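Local coordinates for protein dermonecrotic toxin (Pasteurella multocida, PDB 2EBF) that acts as a dermonecrotic and mitogenic toxin that induces bone resorption and is associated with severe progressive atrophic rhinitis in pigs, at residues Met615-Val619 against Thr694-Ile698. Residues are numbered along the deposited sequence; the frame is centred on the assembly and turned at random.
Sequences MNSLV and TTILI
Val619 and Thr695 make the nearest backbone approach, 6.6 Å from CA to CA, where the end of helix 613-617 and the loop after it face the lead-in to edge strand 697-700. Both lie in the C3 domain of this C-terminal fragment, the part with a thiol protease-like catalytic triad, at the edge of its six-stranded antiparallel sheet. The side chain of Val619 is about 14 Å from a bound phosphonate, so the contact lies near, but not in, the site that includes Ser625 and Cys626. No direct hydrogen bond joins the segments. Val619 turns both methyls to Thr695 and Ile696. CG1, anti to the backbone N (chi1 167°), meets Thr695 CB at 3.7 Å. CG2 packs on Ile696 CG1 at 3.8 Å. Ile696 extends its chain to the helix, and its CD1 ends 4.0 Å from Met615 CB. The rest of Met615 bends away to Val633 and Leu637 of helix 629-639. The Asn616 amide lies beside the same CD1. Its ND2 is bonded to the carbonyls of Lys610 and Asp612, which helps fix the rotation of the amide, with OD1 turned to Thr695. Two waters bridge the polar edge. One donates a weak bond to Asn616 OD1 and is hydrogen-bonded to Thr695 OG1. The other donates to Asn616 OD1 at 2.5 Å. It is also hydrogen-bonded to Thr695 OG1, at 2.8 Å.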
loop_
_atom_site.group_PDB
_atom_site.type_symbol
_atom_site.label_atom_id
_atom_site.label_comp_id
_atom_site.label_asym_id
_atom_site.label_seq_id
_atom_site.Cartn_x
_atom_site.Cartn_y
_atom_site.Cartn_z
ATOM N N MET A 615 -39.325 -31.862 -11.235
ATOM C CA MET A 615 -38.893 -30.584 -10.643
ATOM C C MET A 615 -40.056 -29.754 -10.140
ATOM O O MET A 615 -39.970 -29.124 -9.085
ATOM C CB MET A 615 -38.139 -29.720 -11.641
ATOM C CG MET A 615 -36.688 -30.011 -11.727
ATOM S SD MET A 615 -35.797 -29.910 -10.156
ATOM C CE MET A 615 -34.234 -30.339 -10.881
ATOM N N ASN A 616 -41.130 -29.721 -10.918
ATOM C CA ASN A 616 -42.301 -28.976 -10.505
ATOM C C ASN A 616 -43.016 -29.598 -9.320
ATOM O O ASN A 616 -43.572 -28.881 -8.495
ATOM C CB ASN A 616 -43.226 -28.727 -11.685
ATOM C CG ASN A 616 -42.729 -27.596 -12.554
ATOM O OD1 ASN A 616 -43.087 -26.436 -12.335
ATOM N ND2 ASN A 616 -41.848 -27.908 -13.503
ATOM N N SER A 617 -42.976 -30.925 -9.223
ATOM C CA SER A 617 -43.504 -31.629 -8.049
ATOM C C SER A 617 -42.790 -31.213 -6.767
ATOM O O SER A 617 -43.360 -31.292 -5.683
ATOM C CB SER A 617 -43.364 -33.138 -8.211
ATOM O OG SER A 617 -44.277 -33.629 -9.176
ATOM N N LEU A 618 -41.543 -30.772 -6.905
ATOM C CA LEU A 618 -40.694 -30.430 -5.762
ATOM C C LEU A 618 -40.937 -29.026 -5.234
ATOM O O LEU A 618 -40.489 -28.680 -4.133
ATOM C CB LEU A 618 -39.220 -30.569 -6.151
ATOM C CG LEU A 618 -38.747 -31.989 -6.449
ATOM C CD1 LEU A 618 -37.305 -31.970 -6.874
ATOM C CD2 LEU A 618 -38.962 -32.903 -5.240
ATOM N N VAL A 619 -41.635 -28.217 -6.028
ATOM C CA VAL A 619 -41.862 -26.815 -5.706
ATOM C C VAL A 619 -42.515 -26.644 -4.329
ATOM O O VAL A 619 -43.522 -27.273 -4.028
ATOM C CB VAL A 619 -42.690 -26.126 -6.807
ATOM C CG1 VAL A 619 -43.200 -24.778 -6.341
ATOM C CG2 VAL A 619 -41.849 -25.986 -8.066
ATOM N N THR A 694 -42.490 -17.055 -11.714
ATOM C CA THR A 694 -42.161 -18.465 -11.929
ATOM C C THR A 694 -41.972 -19.186 -10.580
ATOM O O THR A 694 -41.562 -18.565 -9.605
ATOM C CB THR A 694 -40.872 -18.583 -12.793
ATOM O OG1 THR A 694 -40.660 -19.943 -13.175
ATOM C CG2 THR A 694 -39.627 -18.078 -12.041
ATOM N N THR A 695 -42.278 -20.483 -10.535
ATOM C CA THR A 695 -42.124 -21.287 -9.313
ATOM C C THR A 695 -40.681 -21.725 -9.052
ATOM O O THR A 695 -40.311 -21.985 -7.914
ATOM C CB THR A 695 -42.990 -22.560 -9.351
ATOM O OG1 THR A 695 -42.759 -23.247 -10.584
ATOM C CG2 THR A 695 -44.474 -22.212 -9.231
ATOM N N ILE A 696 -39.881 -21.833 -10.107
ATOM C CA ILE A 696 -38.492 -22.277 -9.964
ATOM C C ILE A 696 -37.571 -21.154 -10.412
ATOM O O ILE A 696 -37.588 -20.752 -11.586
ATOM C CB ILE A 696 -38.193 -23.568 -10.789
ATOM C CG1 ILE A 696 -39.144 -24.709 -10.395
ATOM C CG2 ILE A 696 -36.721 -23.993 -10.640
ATOM C CD1 ILE A 696 -39.192 -25.835 -11.426
ATOM N N LEU A 697 -36.789 -20.643 -9.467
ATOM C CA LEU A 697 -35.858 -19.546 -9.726
ATOM C C LEU A 697 -34.498 -20.046 -10.201
ATOM O O LEU A 697 -33.810 -20.788 -9.491
ATOM C CB LEU A 697 -35.689 -18.686 -8.463
ATOM C CG LEU A 697 -34.709 -17.506 -8.538
ATOM C CD1 LEU A 697 -35.058 -16.537 -9.673
ATOM C CD2 LEU A 697 -34.683 -16.755 -7.207
ATOM N N ILE A 698 -34.111 -19.636 -11.406
ATOM C CA ILE A 698 -32.804 -20.003 -11.961
ATOM C C ILE A 698 -32.005 -18.754 -12.303
ATOM O O ILE A 698 -32.405 -17.962 -13.175
ATOM C CB ILE A 698 -32.939 -20.935 -13.201
ATOM C CG1 ILE A 698 -33.716 -22.203 -12.811
ATOM C CG2 ILE A 698 -31.552 -21.259 -13.799
ATOM C CD1 ILE A 698 -34.073 -23.109 -13.982
HETATM O O HOH W 1 -44.579 -25.387 -10.647
HETATM O O HOH W 2 -41.436 -23.624 -13.232
#